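Local coordinates for putative Nitroreductase (Anabaena variabilis ATCC 29413, PDB 3EO7), which binds flavin mononucleotide and probably works as an oxidoreductase of the FMN-dependent nitroreductase family, at residues 377-382 with 446-451; 435-440 with 465-470; 458-463 with 500-505. All coordinates share one frame; numbering follows the deposited sequence.

Contact 1 of 3, residues 377-382 with 446-451; sequences LNLIET and AQYGDR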
loop_
_atom_site.group_PDB
_atom_site.type_symbol
_atom_site.label_atom_id
_atom_site.label_comp_id
_atom_site.label_asym_id
_atom_site.label_seq_id
_atom_site.Cartn_x
_atom_site.Cartn_y
_atom_site.Cartn_z
ATOM N N LEU A 377 9.341 6.794 -4.966
ATOM C CA LEU A 377 9.826 5.543 -5.580
ATOM C C LEU A 377 11.307 5.498 -5.836
ATOM O O LEU A 377 11.899 4.412 -5.972
ATOM C CB LEU A 377 9.056 5.230 -6.843
ATOM C CG LEU A 377 7.656 4.675 -6.666
ATOM C CD1 LEU A 377 7.134 4.229 -8.023
ATOM C CD2 LEU A 377 7.656 3.508 -5.678
ATOM N N ASN A 378 11.951 6.666 -5.851
ATOM C CA ASN A 378 13.386 6.674 -6.008
ATOM C C ASN A 378 14.122 5.962 -4.875
ATOM O O ASN A 378 15.286 5.647 -5.021
ATOM C CB ASN A 378 13.914 8.076 -6.145
ATOM C CG ASN A 378 13.461 8.734 -7.430
ATOM O OD1 ASN A 378 13.478 8.116 -8.507
ATOM N ND2 ASN A 378 13.052 9.991 -7.325
ATOM N N LEU A 379 13.434 5.709 -3.755
ATOM C CA LEU A 379 14.027 5.076 -2.607
ATOM C C LEU A 379 13.886 3.538 -2.615
ATOM O O LEU A 379 14.414 2.874 -1.732
ATOM C CB LEU A 379 13.394 5.626 -1.336
ATOM C CG LEU A 379 13.420 7.150 -1.156
ATOM C CD1 LEU A 379 12.747 7.539 0.158
ATOM C CD2 LEU A 379 14.861 7.661 -1.213
ATOM N N ILE A 380 13.126 3.012 -3.568
ATOM C CA ILE A 380 12.814 1.591 -3.592
ATOM C C ILE A 380 13.458 0.914 -4.804
ATOM O O ILE A 380 13.402 1.427 -5.928
ATOM C CB ILE A 380 11.293 1.392 -3.619
ATOM C CG1 ILE A 380 10.706 1.789 -2.241
ATOM C CG2 ILE A 380 10.909 -0.072 -3.968
ATOM C CD1 ILE A 380 9.319 1.975 -2.296
ATOM N N GLU A 381 14.123 -0.199 -4.548
ATOM C CA GLU A 381 14.702 -1.007 -5.596
ATOM C C GLU A 381 13.921 -2.318 -5.688
ATOM O O GLU A 381 13.277 -2.766 -4.727
ATOM C CB GLU A 381 16.169 -1.244 -5.310
ATOM C CG GLU A 381 17.027 0.025 -5.295
ATOM C CD GLU A 381 16.985 0.787 -6.584
ATOM O OE1 GLU A 381 16.950 0.158 -7.671
ATOM O OE2 GLU A 381 17.002 2.038 -6.532
ATOM N N THR A 382 14.013 -2.951 -6.864
ATOM C CA THR A 382 13.283 -4.164 -7.132
ATOM C C THR A 382 14.243 -5.255 -7.599
ATOM O O THR A 382 15.034 -5.033 -8.519
ATOM C CB THR A 382 12.186 -3.928 -8.194
ATOM O OG1 THR A 382 11.288 -2.892 -7.744
ATOM C CG2 THR A 382 11.451 -5.275 -8.518
ATOM N N ALA A 446 18.234 9.813 5.443
ATOM C CA ALA A 446 18.996 11.036 5.175
ATOM C C ALA A 446 18.146 12.045 4.421
ATOM O O ALA A 446 18.303 13.261 4.597
ATOM C CB ALA A 446 20.308 10.727 4.394
ATOM N N GLN A 447 17.215 11.547 3.625
ATOM C CA GLN A 447 16.345 12.408 2.857
ATOM C C GLN A 447 15.040 12.818 3.538
ATOM O O GLN A 447 14.647 13.973 3.448
ATOM C CB GLN A 447 16.047 11.754 1.518
ATOM C CG GLN A 447 17.309 11.595 0.671
ATOM C CD GLN A 447 17.045 10.714 -0.505
ATOM O OE1 GLN A 447 16.218 11.047 -1.371
ATOM N NE2 GLN A 447 17.716 9.548 -0.536
ATOM N N TYR A 448 14.377 11.899 4.243
ATOM C CA TYR A 448 13.056 12.187 4.806
ATOM C C TYR A 448 12.931 11.951 6.313
ATOM O O TYR A 448 11.832 11.991 6.866
ATOM C CB TYR A 448 12.001 11.364 4.117
ATOM C CG TYR A 448 11.719 11.803 2.702
ATOM C CD1 TYR A 448 10.900 12.888 2.435
ATOM C CD2 TYR A 448 12.298 11.120 1.642
ATOM C CE1 TYR A 448 10.638 13.285 1.107
ATOM C CE2 TYR A 448 12.044 11.497 0.322
ATOM C CZ TYR A 448 11.216 12.562 0.066
ATOM O OH TYR A 448 10.999 12.894 -1.257
ATOM N N GLY A 449 14.054 11.706 6.967
ATOM C CA GLY A 449 14.041 11.421 8.382
ATOM C C GLY A 449 13.430 10.058 8.678
ATOM O O GLY A 449 13.169 9.246 7.769
ATOM N N ASP A 450 13.193 9.785 9.958
ATOM C CA ASP A 450 12.676 8.481 10.353
ATOM C C ASP A 450 11.303 8.166 9.796
ATOM O O ASP A 450 10.975 7.014 9.616
ATOM C CB ASP A 450 12.703 8.322 11.865
ATOM C CG ASP A 450 14.115 8.315 12.391
ATOM O OD1 ASP A 450 14.835 7.339 12.078
ATOM O OD2 ASP A 450 14.469 9.280 13.105
ATOM N N ARG A 451 10.516 9.207 9.543
ATOM C CA ARG A 451 9.179 9.048 8.930
ATOM C C ARG A 451 9.239 8.376 7.563
ATOM O O ARG A 451 8.244 7.856 7.087
ATOM C CB ARG A 451 8.505 10.412 8.843
ATOM C CG ARG A 451 7.060 10.434 8.297
ATOM C CD ARG A 451 6.671 11.885 8.080
ATOM N NE ARG A 451 5.251 12.164 7.744
ATOM C CZ ARG A 451 4.313 12.434 8.669
ATOM N NH1 ARG A 451 4.604 12.389 9.970
ATOM N NH2 ARG A 451 3.092 12.755 8.294
#

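Contact 2 of 3, residues 435-440 with 465-470; sequences IFHTSD and QRLNLA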
loop_
_atom_site.group_PDB
_atom_site.type_symbol
_atom_site.label_atom_id
_atom_site.label_comp_id
_atom_site.label_asym_id
_atom_site.label_seq_id
_atom_site.Cartn_x
_atom_site.Cartn_y
_atom_site.Cartn_z
ATOM N N ILE A 435 9.076 -11.224 -6.186
ATOM C CA ILE A 435 9.554 -9.851 -6.266
ATOM C C ILE A 435 9.860 -9.246 -4.889
ATOM O O ILE A 435 9.005 -9.217 -4.005
ATOM C CB ILE A 435 8.537 -8.992 -7.044
ATOM C CG1 ILE A 435 8.363 -9.565 -8.465
ATOM C CG2 ILE A 435 8.957 -7.515 -7.126
ATOM C CD1 ILE A 435 7.341 -8.801 -9.261
ATOM N N PHE A 436 11.095 -8.775 -4.730
ATOM C CA PHE A 436 11.581 -8.167 -3.502
ATOM C C PHE A 436 11.709 -6.661 -3.678
ATOM O O PHE A 436 12.382 -6.202 -4.586
ATOM C CB PHE A 436 12.962 -8.715 -3.135
ATOM C CG PHE A 436 12.954 -10.171 -2.785
ATOM C CD1 PHE A 436 12.942 -11.143 -3.773
ATOM C CD2 PHE A 436 12.887 -10.568 -1.467
ATOM C CE1 PHE A 436 12.858 -12.493 -3.421
ATOM C CE2 PHE A 436 12.810 -11.899 -1.124
ATOM C CZ PHE A 436 12.790 -12.855 -2.098
ATOM N N HIS A 437 11.015 -5.907 -2.824
ATOM C CA HIS A 437 11.167 -4.477 -2.771
ATOM C C HIS A 437 12.135 -4.188 -1.640
ATOM O O HIS A 437 11.983 -4.695 -0.520
ATOM C CB HIS A 437 9.809 -3.803 -2.525
ATOM C CG HIS A 437 8.905 -3.886 -3.701
ATOM N ND1 HIS A 437 7.636 -4.411 -3.623
ATOM C CD2 HIS A 437 9.104 -3.558 -4.999
ATOM C CE1 HIS A 437 7.076 -4.362 -4.819
ATOM N NE2 HIS A 437 7.950 -3.859 -5.681
ATOM N N THR A 438 13.130 -3.366 -1.935
ATOM C CA THR A 438 14.163 -3.058 -0.980
ATOM C C THR A 438 14.445 -1.563 -0.916
ATOM O O THR A 438 14.029 -0.793 -1.783
ATOM C CB THR A 438 15.485 -3.766 -1.366
ATOM O OG1 THR A 438 16.084 -3.083 -2.468
ATOM C CG2 THR A 438 15.273 -5.289 -1.711
ATOM N N SER A 439 15.154 -1.170 0.125
ATOM C CA SER A 439 15.586 0.204 0.285
ATOM C C SER A 439 16.826 0.329 1.146
ATOM O O SER A 439 16.978 -0.374 2.137
ATOM C CB SER A 439 14.465 1.046 0.939
ATOM O OG SER A 439 14.774 2.429 0.949
ATOM N N ASP A 440 17.728 1.205 0.748
ATOM C CA ASP A 440 18.833 1.584 1.584
ATOM C C ASP A 440 18.262 2.529 2.630
ATOM O O ASP A 440 18.004 3.698 2.366
ATOM C CB ASP A 440 19.947 2.232 0.747
ATOM C CG ASP A 440 21.077 2.800 1.584
ATOM O OD1 ASP A 440 20.971 2.986 2.833
ATOM O OD2 ASP A 440 22.120 3.074 0.944
ATOM N N GLN A 465 0.027 -3.743 -4.853
ATOM C CA GLN A 465 -1.368 -3.886 -5.255
ATOM C C GLN A 465 -1.485 -3.912 -6.776
ATOM O O GLN A 465 -2.317 -4.626 -7.319
ATOM C CB GLN A 465 -2.244 -2.802 -4.649
ATOM C CG GLN A 465 -3.726 -3.003 -4.905
ATOM C CD GLN A 465 -4.337 -4.245 -4.238
ATOM O OE1 GLN A 465 -3.669 -4.983 -3.534
ATOM N NE2 GLN A 465 -5.644 -4.466 -4.463
ATOM N N ARG A 466 -0.655 -3.109 -7.455
ATOM C CA ARG A 466 -0.678 -3.110 -8.906
ATOM C C ARG A 466 -0.260 -4.488 -9.411
ATOM O O ARG A 466 -0.851 -5.009 -10.338
ATOM C CB ARG A 466 0.214 -2.010 -9.467
ATOM C CG ARG A 466 -0.280 -0.588 -9.146
ATOM C CD ARG A 466 0.591 0.481 -9.800
ATOM N NE ARG A 466 0.432 0.561 -11.260
ATOM C CZ ARG A 466 -0.331 1.452 -11.896
ATOM N NH1 ARG A 466 -1.017 2.331 -11.208
ATOM N NH2 ARG A 466 -0.417 1.472 -13.216
ATOM N N LEU A 467 0.747 -5.083 -8.780
ATOM C CA LEU A 467 1.200 -6.423 -9.160
ATOM C C LEU A 467 0.109 -7.468 -8.902
ATOM O O LEU A 467 -0.090 -8.361 -9.717
ATOM C CB LEU A 467 2.481 -6.836 -8.368
ATOM C CG LEU A 467 3.822 -6.215 -8.721
ATOM C CD1 LEU A 467 4.872 -6.450 -7.611
ATOM C CD2 LEU A 467 4.300 -6.823 -10.071
ATOM N N ASN A 468 -0.564 -7.390 -7.750
ATOM C CA ASN A 468 -1.629 -8.320 -7.406
ATOM C C ASN A 468 -2.784 -8.255 -8.437
ATOM O O ASN A 468 -3.248 -9.274 -8.918
ATOM C CB ASN A 468 -2.190 -8.094 -5.982
ATOM C CG ASN A 468 -1.360 -8.772 -4.891
ATOM O OD1 ASN A 468 -1.847 -9.699 -4.231
ATOM N ND2 ASN A 468 -0.121 -8.325 -4.695
ATOM N N LEU A 469 -3.216 -7.044 -8.761
ATOM C CA LEU A 469 -4.314 -6.835 -9.712
ATOM C C LEU A 469 -3.916 -7.325 -11.101
ATOM O O LEU A 469 -4.687 -8.056 -11.758
ATOM C CB LEU A 469 -4.739 -5.373 -9.708
ATOM C CG LEU A 469 -5.479 -4.908 -8.438
ATOM C CD1 LEU A 469 -5.676 -3.368 -8.448
ATOM C CD2 LEU A 469 -6.803 -5.667 -8.257
ATOM N N ALA A 470 -2.713 -6.991 -11.535
ATOM C CA ALA A 470 -2.235 -7.476 -12.831
ATOM C C ALA A 470 -2.205 -9.009 -12.888
ATOM O O ALA A 470 -2.603 -9.601 -13.898
ATOM C CB ALA A 470 -0.869 -6.874 -13.200
#

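Contact 3 of 3, residues 458-463 with 500-505; sequences MDAGHL and AVIYIT. With FMN (flavin mononucleotide), chain B.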
loop_
_atom_site.group_PDB
_atom_site.type_symbol
_atom_site.label_atom_id
_atom_site.label_comp_id
_atom_site.label_asym_id
_atom_site.label_seq_id
_atom_site.Cartn_x
_atom_site.Cartn_y
_atom_site.Cartn_z
HETATM N N MSE A 458 4.474 2.062 2.604
HETATM C CA MSE A 458 3.264 2.402 1.841
HETATM C C MSE A 458 3.539 2.316 0.330
HETATM O O MSE A 458 2.723 1.789 -0.430
HETATM C CB MSE A 458 2.706 3.753 2.235
HETATM C CG MSE A 458 2.010 3.689 3.592
HETATM SE SE MSE A 458 1.104 5.350 4.051
HETATM C CE MSE A 458 2.600 6.448 4.497
ATOM N N ASP A 459 4.683 2.811 -0.126
ATOM C CA ASP A 459 5.003 2.721 -1.554
ATOM C C ASP A 459 5.127 1.267 -2.025
ATOM O O ASP A 459 4.643 0.935 -3.108
ATOM C CB ASP A 459 6.272 3.493 -1.893
ATOM C CG ASP A 459 6.043 5.002 -2.003
ATOM O OD1 ASP A 459 4.858 5.460 -2.060
ATOM O OD2 ASP A 459 7.093 5.732 -2.023
ATOM N N ALA A 460 5.774 0.408 -1.230
ATOM C CA ALA A 460 5.905 -1.002 -1.566
ATOM C C ALA A 460 4.553 -1.688 -1.654
ATOM O O ALA A 460 4.298 -2.482 -2.583
ATOM C CB ALA A 460 6.829 -1.720 -0.567
ATOM N N GLY A 461 3.657 -1.379 -0.720
ATOM C CA GLY A 461 2.296 -1.926 -0.776
ATOM C C GLY A 461 1.522 -1.439 -1.987
ATOM O O GLY A 461 0.736 -2.180 -2.569
ATOM N N HIS A 462 1.740 -0.187 -2.381
ATOM C CA HIS A 462 1.099 0.407 -3.550
ATOM C C HIS A 462 1.578 -0.351 -4.816
ATOM O O HIS A 462 0.769 -0.828 -5.618
ATOM C CB HIS A 462 1.401 1.912 -3.570
ATOM C CG HIS A 462 0.765 2.687 -4.692
ATOM N ND1 HIS A 462 0.777 4.068 -4.698
ATOM C CD2 HIS A 462 0.127 2.314 -5.833
ATOM C CE1 HIS A 462 0.189 4.507 -5.797
ATOM N NE2 HIS A 462 -0.224 3.470 -6.499
ATOM N N LEU A 463 2.884 -0.500 -4.981
ATOM C CA LEU A 463 3.429 -1.332 -6.075
ATOM C C LEU A 463 2.832 -2.738 -5.988
ATOM O O LEU A 463 2.407 -3.299 -6.998
ATOM C CB LEU A 463 4.961 -1.379 -6.001
ATOM C CG LEU A 463 5.716 -0.084 -6.293
ATOM C CD1 LEU A 463 7.227 -0.312 -6.017
ATOM C CD2 LEU A 463 5.470 0.399 -7.758
ATOM N N ALA A 500 17.875 -3.040 2.429
ATOM C CA ALA A 500 17.032 -3.760 3.379
ATOM C C ALA A 500 15.775 -4.199 2.634
ATOM O O ALA A 500 15.128 -3.391 1.991
ATOM C CB ALA A 500 16.642 -2.878 4.535
ATOM N N VAL A 501 15.425 -5.473 2.721
ATOM C CA VAL A 501 14.195 -5.972 2.121
ATOM C C VAL A 501 13.009 -5.437 2.929
ATOM O O VAL A 501 12.983 -5.574 4.171
ATOM C CB VAL A 501 14.153 -7.514 2.070
ATOM C CG1 VAL A 501 12.786 -7.998 1.623
ATOM C CG2 VAL A 501 15.274 -8.066 1.155
ATOM N N ILE A 502 12.076 -4.805 2.218
ATOM C CA ILE A 502 10.856 -4.204 2.777
ATOM C C ILE A 502 9.627 -5.088 2.558
ATOM O O ILE A 502 8.768 -5.183 3.411
ATOM C CB ILE A 502 10.594 -2.818 2.068
ATOM C CG1 ILE A 502 11.787 -1.884 2.274
ATOM C CG2 ILE A 502 9.306 -2.164 2.534
ATOM C CD1 ILE A 502 12.123 -1.730 3.716
ATOM N N TYR A 503 9.529 -5.723 1.391
ATOM C CA TYR A 503 8.336 -6.491 1.073
ATOM C C TYR A 503 8.659 -7.530 0.026
ATOM O O TYR A 503 9.613 -7.364 -0.732
ATOM C CB TYR A 503 7.247 -5.523 0.582
ATOM C CG TYR A 503 5.837 -6.046 0.428
ATOM C CD1 TYR A 503 5.299 -6.972 1.322
ATOM C CD2 TYR A 503 5.017 -5.553 -0.580
ATOM C CE1 TYR A 503 4.013 -7.445 1.190
ATOM C CE2 TYR A 503 3.698 -5.993 -0.721
ATOM C CZ TYR A 503 3.195 -6.919 0.180
ATOM O OH TYR A 503 1.940 -7.374 0.100
ATOM N N ILE A 504 7.845 -8.586 0.015
ATOM C CA ILE A 504 7.942 -9.695 -0.916
ATOM C C ILE A 504 6.571 -9.932 -1.544
ATOM O O ILE A 504 5.549 -9.905 -0.863
ATOM C CB ILE A 504 8.380 -10.990 -0.191
ATOM C CG1 ILE A 504 9.761 -10.780 0.413
ATOM C CG2 ILE A 504 8.261 -12.227 -1.089
ATOM C CD1 ILE A 504 10.259 -11.979 1.267
ATOM N N THR A 505 6.572 -10.148 -2.848
ATOM C CA THR A 505 5.359 -10.509 -3.585
ATOM C C THR A 505 5.662 -11.763 -4.425
ATOM O O THR A 505 6.535 -11.732 -5.282
ATOM C CB THR A 505 4.838 -9.390 -4.486
ATOM O OG1 THR A 505 4.551 -8.217 -3.727
ATOM C CG2 THR A 505 3.561 -9.861 -5.286
HETATM N N1 FMN B . -0.603 -14.350 2.815
HETATM C C2 FMN B . 0.148 -15.462 3.157
HETATM O O2 FMN B . -0.270 -16.594 2.945
HETATM N N3 FMN B . 1.369 -15.380 3.773
HETATM C C4 FMN B . 1.918 -14.185 4.131
HETATM O O4 FMN B . 3.102 -14.165 4.514
HETATM C C4A FMN B . 1.199 -13.037 3.801
HETATM N N5 FMN B . 1.674 -11.797 4.182
HETATM C C5A FMN B . 0.993 -10.635 3.769
HETATM C C6 FMN B . 1.497 -9.365 4.030
HETATM C C7 FMN B . 0.813 -8.214 3.642
HETATM C C7M FMN B . 1.455 -6.832 3.837
HETATM C C8 FMN B . -0.400 -8.322 2.974
HETATM C C8M FMN B . -1.092 -7.123 2.359
HETATM C C9 FMN B . -0.932 -9.594 2.691
HETATM C C9A FMN B . -0.233 -10.748 3.088
HETATM N N10 FMN B . -0.755 -12.007 2.820
HETATM C C10 FMN B . -0.050 -13.132 3.153
HETATM C "C1'" FMN B . -2.174 -12.187 2.318
HETATM C "C2'" FMN B . -3.223 -11.988 3.392
HETATM O "O2'" FMN B . -3.319 -13.179 4.204
HETATM C "C3'" FMN B . -4.558 -11.649 2.732
HETATM O "O3'" FMN B . -4.480 -10.367 2.100
HETATM C "C4'" FMN B . -5.764 -11.718 3.687
HETATM O "O4'" FMN B . -5.938 -13.066 4.206
HETATM C "C5'" FMN B . -7.023 -11.265 2.973
HETATM O "O5'" FMN B . -7.299 -12.045 1.840
HETATM P P FMN B . -7.418 -11.417 0.394
HETATM O O1P FMN B . -6.057 -10.834 0.026
HETATM O O2P FMN B . -7.801 -12.588 -0.503
HETATM O O3P FMN B . -8.479 -10.356 0.384
#

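Contact 1 of 3, residues 377-382 with 446-451
The Y448 ring and the Q447 amide meet the same leucine, L379, one on each methyl. This is surface packing in the nitroreductase-family region of the C-terminal half: the 3-10 turn before strand 381-390 rests on the last turn of helix 441-448. CD1 of L379 approaches the ring obliquely, 3.9 Å from Y448 CD2 and nearly equidistant from CE2. CD2 of L379 lies 3.5 Å from NE2 of Q447, tilted from the amide plane, and the two side chains run alongside in opposite senses. With chi2 at 180°, L379 spreads its two methyls between two consecutive helix residues; L379 also touches V452 and L456 of the following helix 452-473. Cut back to an alanine, this position is likely to leave Y448 CD2 and CE2 without the methyl beside them and to open a gap between the turn and the helix end. The phenol end is held separately, Y448 OH being hydrogen-bonded to D376, just ahead of the turn. On the other side of the tyrosine in sequence, G449 is the first residue after the helix to leave helical angles, with a positive phi. The turn carrying L379 is closed by a hydrogen bond from I380 N to L377 O, 3.0 Å long.

Contact 2 of 3, residues 435-440 with 465-470
Helix 452-473 packs on the mixed sheet of this nitroreductase-family region, in a buried contact where L467 of the helix meets I435 and H437 of strand 433-439. The two strand residues are two apart, so both direct their side chains at the helix, and L467 is the one helix residue of the segment that receives them. I435 and L467 meet tip to tip: CD1 of I435 lies 3.7 Å from CD2 of L467 and 3.8 Å from CD1 of L467, a methyl set against both prongs of the leucine fork. The extended outer torsion of I435 (chi2 178°) carries CD1 out this far, which bridges backbones whose nearest CA atoms, those of I435 and L467, are 9.5 Å apart. No hydrogen bond joins the two segments, so the join between them is one of apolar packing. T357 of helix 347-358 also touches L467. The flavin is not far away: the H437 side chain is about 10 Å from FMN, and that of L467 about 10 Å from that of the FMN-binding R334. The buried imidazole of H437 is anchored by its polar end, because its NE2 is hydrogen-bonded to OH of Y358. Of the two leucine methyls, CD2 faces I435, whereas CD1 is shared between I435 and the histidine. H437 comes from the opposite direction to L467, the methyl standing oblique to the imidazole, and it presents CE1, the carbon between its two ring nitrogens, 4.1 Å from L467 CD1.

Contact 3 of 3, residues 458-463 with 500-505
With CG of Y503 anti to the backbone N (chi1 -169°), the ring swings between helix 458-463 and the flavin; the preceding I502 has CG2 anti to its N, which turns that methyl to the helix while the end of the side chain leads away from 458-463; I502 also touches H457. A460 receives both residues: its CB lies 4.0 Å from CG2 of I502 and 4.0 Å from CB of Y503. The carbonyl oxygen of A460 sits at the ring edge, near the ring plane, 3.7 Å from Y503 CD2. At the diagonally opposite corner, CE1 of Y503 is 3.7 Å from C7M of FMN, so the tyrosine lines the dimethylbenzene end of the flavin pocket. Its hydroxyl is hydrogen-bonded to H191 NE2, which fixes the far end of the ring. G461, lacking a side chain, brings its CA to 4.3 Å from Y503 CE2. Two successive residues can face the helix because I502 and Y503, both opposite H437, form a classic beta bulge. Helix and strand run nearly parallel, at 25° with axes 8.4 Å apart; strand 500-508 lies between strands 433-439 and 477-481, and L187 of helix 181-202 touches both A460 and Y503.

Contacts 2 and 3 share helix 452-473, which contact 1 borders; all three reach one mixed sheet. The centres of contacts 2 and 3 are 5 Å apart, and their strands pair antiparallel through H437 O to I502 N, 2.7 Å, and I435 N to T505 O, also 2.7 Å. Contact 1 is more peripheral, 15 Å from contact 2 between centres, yet it joins the other edge of strand 433-439: E381 N is 2.8 Å from T438 O and L379 O 2.7 Å from S439 OG. It also meets contact 3, where I380 CD1 packs 3.4 Å from D459 CB. The flavin is touched directly in contact 3, whereas contact 1 lies away from the FMN site.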